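Local coordinates for protein serpin-ZX (Arabidopsis thaliana, PDB 3LE2) that inhibits serine and cysteine proteases, including metacaspase-9, through cleavage of its reactive center loop and covalent trapping of the enzyme, and limits programmed cell death, at residues D103-F108 with M164-F169; T153-E158 with A170-F175. All coordinates share one frame; numbering follows the deposited sequence.

Contact 1: D103-F108 with M164-F169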
loop_
_atom_site.group_PDB
_atom_site.type_symbol
_atom_site.label_atom_id
_atom_site.label_comp_id
_atom_site.label_asym_id
_atom_site.label_seq_id
_atom_site.Cartn_x
_atom_site.Cartn_y
_atom_site.Cartn_z
ATOM N N ASP A 103 6.087 13.119 22.894
ATOM C CA ASP A 103 6.888 13.221 24.106
ATOM C C ASP A 103 6.024 13.704 25.263
ATOM O O ASP A 103 5.259 14.662 25.113
ATOM C CB ASP A 103 8.088 14.142 23.958
ATOM C CG ASP A 103 9.001 14.059 25.162
ATOM O OD1 ASP A 103 9.405 12.927 25.492
ATOM O OD2 ASP A 103 9.281 15.099 25.800
ATOM N N LYS A 104 6.166 13.048 26.416
ATOM C CA LYS A 104 5.290 13.296 27.559
ATOM C C LYS A 104 5.401 14.719 28.120
ATOM O O LYS A 104 4.618 15.109 28.982
ATOM C CB LYS A 104 5.535 12.267 28.661
ATOM C CG LYS A 104 6.743 12.563 29.522
ATOM C CD LYS A 104 6.850 11.565 30.671
ATOM C CE LYS A 104 8.042 11.881 31.562
ATOM N NZ LYS A 104 8.175 10.897 32.669
ATOM N N SER A 105 6.370 15.491 27.634
ATOM C CA SER A 105 6.413 16.916 27.929
ATOM C C SER A 105 5.223 17.615 27.258
ATOM O O SER A 105 4.998 18.814 27.432
ATOM C CB SER A 105 7.733 17.534 27.458
ATOM O OG SER A 105 7.824 17.573 26.042
ATOM N N LEU A 106 4.463 16.849 26.484
ATOM C CA LEU A 106 3.291 17.370 25.811
ATOM C C LEU A 106 2.097 16.488 26.123
ATOM O O LEU A 106 2.219 15.464 26.801
ATOM C CB LEU A 106 3.522 17.426 24.303
ATOM C CG LEU A 106 4.757 18.220 23.872
ATOM C CD1 LEU A 106 5.222 17.838 22.480
ATOM C CD2 LEU A 106 4.474 19.698 23.958
ATOM N N SER A 107 0.938 16.908 25.633
ATOM C CA SER A 107 -0.299 16.169 25.803
ATOM C C SER A 107 -1.264 16.590 24.702
ATOM O O SER A 107 -1.305 17.757 24.322
ATOM C CB SER A 107 -0.889 16.422 27.194
ATOM O OG SER A 107 -0.622 17.743 27.625
ATOM N N PHE A 108 -2.016 15.630 24.174
ATOM C CA PHE A 108 -2.965 15.905 23.109
ATOM C C PHE A 108 -4.173 16.580 23.711
ATOM O O PHE A 108 -4.496 16.336 24.869
ATOM C CB PHE A 108 -3.406 14.607 22.421
ATOM C CG PHE A 108 -2.281 13.841 21.787
ATOM C CD1 PHE A 108 -1.667 14.306 20.635
ATOM C CD2 PHE A 108 -1.838 12.649 22.339
ATOM C CE1 PHE A 108 -0.616 13.595 20.043
ATOM C CE2 PHE A 108 -0.791 11.932 21.758
ATOM C CZ PHE A 108 -0.179 12.404 20.608
ATOM N N MET A 164 15.565 13.631 21.119
ATOM C CA MET A 164 14.962 14.789 20.453
ATOM C C MET A 164 13.588 14.495 19.839
ATOM O O MET A 164 12.921 15.398 19.330
ATOM C CB MET A 164 15.897 15.337 19.375
ATOM C CG MET A 164 17.252 15.799 19.904
ATOM S SD MET A 164 17.080 17.141 21.100
ATOM C CE MET A 164 16.175 18.347 20.114
ATOM N N THR A 165 13.165 13.239 19.879
ATOM C CA THR A 165 11.902 12.859 19.250
ATOM C C THR A 165 10.721 13.453 20.002
ATOM O O THR A 165 10.628 13.325 21.217
ATOM C CB THR A 165 11.739 11.335 19.180
ATOM O OG1 THR A 165 12.721 10.793 18.291
ATOM C CG2 THR A 165 10.366 10.984 18.672
ATOM N N LYS A 166 9.826 14.109 19.273
ATOM C CA LYS A 166 8.691 14.784 19.896
ATOM C C LYS A 166 7.371 14.155 19.521
ATOM O O LYS A 166 6.535 13.920 20.389
ATOM C CB LYS A 166 8.680 16.271 19.540
ATOM C CG LYS A 166 9.905 17.028 20.061
ATOM C CD LYS A 166 9.999 16.963 21.593
ATOM C CE LYS A 166 11.257 17.655 22.096
ATOM N NZ LYS A 166 11.543 17.343 23.535
ATOM N N LEU A 167 7.185 13.883 18.227
ATOM C CA LEU A 167 5.913 13.355 17.731
ATOM C C LEU A 167 6.102 12.357 16.602
ATOM O O LEU A 167 6.679 12.676 15.561
ATOM C CB LEU A 167 4.994 14.494 17.265
ATOM C CG LEU A 167 3.658 14.094 16.645
ATOM C CD1 LEU A 167 2.729 13.407 17.637
ATOM C CD2 LEU A 167 2.994 15.318 16.062
ATOM N N ILE A 168 5.610 11.141 16.810
ATOM C CA ILE A 168 5.711 10.097 15.799
ATOM C C ILE A 168 4.373 9.422 15.508
ATOM O O ILE A 168 3.463 9.403 16.345
ATOM C CB ILE A 168 6.719 9.001 16.206
ATOM C CG1 ILE A 168 6.198 8.229 17.424
ATOM C CG2 ILE A 168 8.097 9.607 16.445
ATOM C CD1 ILE A 168 7.020 7.011 17.793
ATOM N N PHE A 169 4.265 8.866 14.310
ATOM C CA PHE A 169 3.136 8.037 13.968
ATOM C C PHE A 169 3.664 6.663 13.590
ATOM O O PHE A 169 4.695 6.544 12.935
ATOM C CB PHE A 169 2.346 8.671 12.834
ATOM C CG PHE A 169 1.662 9.938 13.239
ATOM C CD1 PHE A 169 0.391 9.908 13.801
ATOM C CD2 PHE A 169 2.301 11.158 13.098
ATOM C CE1 PHE A 169 -0.231 11.076 14.191
ATOM C CE2 PHE A 169 1.683 12.323 13.487
ATOM C CZ PHE A 169 0.417 12.285 14.033
#
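Asp103 and Lys166 run side by side because their torsions send both side chains the same way. CG of Asp103 stands opposite its own backbone N (chi1 -172°). The lysine chain bends once, at chi2 (-61°), and is extended from there to NZ. The bend brings CD of Lys166 to 4.1 Å from CB of Asp103. CB of Asp103 also packs against Thr165 O, 3.8 Å away. Further out, OD2 of Asp103 faces NZ of Lys166 at 3.9 Å, a long salt bridge. The same OD2 accepts a hydrogen bond from Ser105 OG at 2.9 Å, on its anti side and somewhat out of the carboxylate plane. A second, weak bond comes to OD2 from Ser105 N. The other oxygen, OD1, has a weak hydrogen bond from Gln130 N at the start of helix 129-147. Together, and chiefly through Ser105 OG, these partners probably restrict rotation of the carboxylate.

The backbones also join beside this pair. Asp103 N donates to Lys166 O at 2.7 Å (N-H...O 158°). This bond lies at the end of strand 93-103 and just before strand 167-176, antiparallel neighbours in serpin beta-sheet A. A type I beta turn, Asp103 to Leu106, leads the chain from the first strand toward helix 110-119. Ser325 OG bonds to the backbone N atoms of Lys166 and Leu167.

Past the turn the contact becomes apolar. Phe108 lays its ring edge against Leu167: CE1 is 4.1 Å from CD1, and the methyl sits near the ring plane. Ile102 and Met312 also touch both side chains.

Contact 2: T153-E158 with A170-F175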
loop_
_atom_site.group_PDB
_atom_site.type_symbol
_atom_site.label_atom_id
_atom_site.label_comp_id
_atom_site.label_asym_id
_atom_site.label_seq_id
_atom_site.Cartn_x
_atom_site.Cartn_y
_atom_site.Cartn_z
ATOM N N THR A 153 5.770 -7.120 13.318
ATOM C CA THR A 153 6.582 -7.363 14.491
ATOM C C THR A 153 7.493 -6.196 14.881
ATOM O O THR A 153 7.792 -6.002 16.064
ATOM C CB THR A 153 7.392 -8.666 14.289
ATOM O OG1 THR A 153 7.416 -9.413 15.509
ATOM C CG2 THR A 153 8.815 -8.375 13.801
ATOM N N GLU A 154 7.911 -5.409 13.897
ATOM C CA GLU A 154 8.915 -4.377 14.134
ATOM C C GLU A 154 8.754 -3.122 13.266
ATOM O O GLU A 154 9.583 -2.855 12.392
ATOM C CB GLU A 154 10.308 -4.967 13.923
ATOM C CG GLU A 154 11.438 -3.963 14.053
ATOM C CD GLU A 154 12.765 -4.627 14.358
ATOM O OE1 GLU A 154 12.768 -5.623 15.114
ATOM O OE2 GLU A 154 13.804 -4.152 13.848
ATOM N N VAL A 155 7.709 -2.342 13.525
ATOM C CA VAL A 155 7.496 -1.098 12.786
ATOM C C VAL A 155 8.631 -0.076 12.939
ATOM O O VAL A 155 9.055 0.507 11.953
ATOM C CB VAL A 155 6.141 -0.445 13.128
ATOM C CG1 VAL A 155 5.790 0.616 12.076
ATOM C CG2 VAL A 155 5.061 -1.507 13.171
ATOM N N LEU A 156 9.131 0.139 14.156
ATOM C CA LEU A 156 10.261 1.060 14.351
ATOM C C LEU A 156 11.594 0.307 14.374
ATOM O O LEU A 156 11.747 -0.631 15.144
ATOM C CB LEU A 156 10.102 1.883 15.631
ATOM C CG LEU A 156 9.238 3.151 15.626
ATOM C CD1 LEU A 156 7.810 2.856 15.210
ATOM C CD2 LEU A 156 9.260 3.774 16.991
ATOM N N PRO A 157 12.552 0.700 13.508
ATOM C CA PRO A 157 13.876 0.071 13.513
ATOM C C PRO A 157 14.680 0.518 14.723
ATOM O O PRO A 157 14.420 1.592 15.270
ATOM C CB PRO A 157 14.543 0.632 12.245
ATOM C CG PRO A 157 13.448 1.164 11.415
ATOM C CD PRO A 157 12.403 1.637 12.377
ATOM N N GLU A 158 15.653 -0.290 15.129
ATOM C CA GLU A 158 16.531 0.103 16.209
ATOM C C GLU A 158 17.096 1.499 15.937
ATOM O O GLU A 158 17.429 1.832 14.800
ATOM C CB GLU A 158 17.646 -0.933 16.409
ATOM C CG GLU A 158 17.131 -2.271 16.944
ATOM C CD GLU A 158 18.255 -3.206 17.396
ATOM O OE1 GLU A 158 18.684 -4.054 16.580
ATOM O OE2 GLU A 158 18.709 -3.093 18.563
ATOM N N ALA A 170 2.985 5.621 14.035
ATOM C CA ALA A 170 3.402 4.287 13.668
ATOM C C ALA A 170 2.215 3.623 13.028
ATOM O O ALA A 170 1.131 3.584 13.610
ATOM C CB ALA A 170 3.888 3.497 14.885
ATOM N N ASN A 171 2.420 3.120 11.817
ATOM C CA ASN A 171 1.330 2.561 11.046
ATOM C C ASN A 171 1.765 1.287 10.335
ATOM O O ASN A 171 2.875 1.199 9.807
ATOM C CB ASN A 171 0.800 3.601 10.052
ATOM C CG ASN A 171 -0.384 3.092 9.261
ATOM O OD1 ASN A 171 -0.263 2.131 8.504
ATOM N ND2 ASN A 171 -1.542 3.731 9.435
ATOM N N ALA A 172 0.892 0.288 10.333
ATOM C CA ALA A 172 1.206 -0.967 9.664
ATOM C C ALA A 172 -0.050 -1.546 9.033
ATOM O O ALA A 172 -1.149 -1.377 9.549
ATOM C CB ALA A 172 1.824 -1.957 10.648
ATOM N N LEU A 173 0.110 -2.218 7.905
ATOM C CA LEU A 173 -1.011 -2.902 7.283
ATOM C C LEU A 173 -0.561 -4.297 6.889
ATOM O O LEU A 173 0.365 -4.457 6.088
ATOM C CB LEU A 173 -1.545 -2.132 6.056
ATOM C CG LEU A 173 -2.785 -2.726 5.360
ATOM C CD1 LEU A 173 -3.994 -2.737 6.291
ATOM C CD2 LEU A 173 -3.153 -2.023 4.040
ATOM N N TYR A 174 -1.206 -5.303 7.474
ATOM C CA TYR A 174 -0.999 -6.686 7.061
ATOM C C TYR A 174 -2.170 -7.142 6.196
ATOM O O TYR A 174 -3.330 -6.874 6.503
ATOM C CB TYR A 174 -0.815 -7.613 8.275
ATOM C CG TYR A 174 -0.724 -9.089 7.936
ATOM C CD1 TYR A 174 0.506 -9.683 7.677
ATOM C CD2 TYR A 174 -1.868 -9.894 7.875
ATOM C CE1 TYR A 174 0.614 -11.045 7.373
ATOM C CE2 TYR A 174 -1.775 -11.264 7.565
ATOM C CZ TYR A 174 -0.523 -11.825 7.317
ATOM O OH TYR A 174 -0.388 -13.162 7.006
ATOM N N PHE A 175 -1.857 -7.835 5.112
ATOM C CA PHE A 175 -2.870 -8.384 4.224
ATOM C C PHE A 175 -2.415 -9.761 3.794
ATOM O O PHE A 175 -1.245 -9.968 3.468
ATOM C CB PHE A 175 -3.054 -7.464 3.005
ATOM C CG PHE A 175 -3.901 -8.043 1.880
ATOM C CD1 PHE A 175 -5.230 -7.695 1.745
ATOM C CD2 PHE A 175 -3.341 -8.859 0.910
ATOM C CE1 PHE A 175 -5.998 -8.188 0.697
ATOM C CE2 PHE A 175 -4.106 -9.349 -0.148
ATOM C CZ PHE A 175 -5.431 -9.017 -0.248
#
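Val155 points from the loop that follows helix 129-147 toward strand 167-176. Its CB is aimed at the strand, and the two methyls divide there. CG1 lies opposite the backbone N (chi1 -165°). It rests 3.7 Å from the backbone O of Asn171 and, more loosely, 4.5 Å from CB of Ala170. CG2 takes the other branch and meets CB of Ala172 at 4.1 Å. The valine therefore spans three successive residues on one face of the strand, touching two alanines and the carbonyl between them. Leu156 adds a third apolar touch: its CD1 packs 4.0 Å from CB of Ala170.

Both alanines present their methyls to the loop, which lies close over the strand. Asn171 points the other way. Its ND2 is hydrogen-bonded to Asn98 OD1, and its OD1 has a weak bond with His329 ND1. The loop gains a polar anchor from the helix, where Asn141 OD1 accepts from Leu156 N. Val140 touches both Leu156 and Ala170, while Phe328 and Lys330 of strand 326-335 touch Val155.

This layering is the serpin one, in which helix 129-147 (helix F of serpins) and the linker after it lie over beta-sheet A. Strands 167-176 and 326-335 are still paired here, consistent with the native stressed state, before the reactive center loop is cleaved and inserts between them.

Overall arrangement
Both contacts use strand 167-176, one near its start and the other farther along. Their centres lie about 19 Å apart. The centre of contact 1 is about 26 Å from the chain centre; most of its touching residues are buried, but Lys166 and Ser105 reach solvent. The centre of contact 2 lies about 13 Å from the chain centre, and its touching residues are all buried. The chemistry follows: contact 1 combines a backbone bond, a long ion pair and a small apolar patch, whereas contact 2 is methyl packing, with one methyl against a backbone carbonyl. Contact 1 ties the end of strand 93-103 and the turn after it to the start of strand 167-176; contact 2 layers a loop on beta-sheet A.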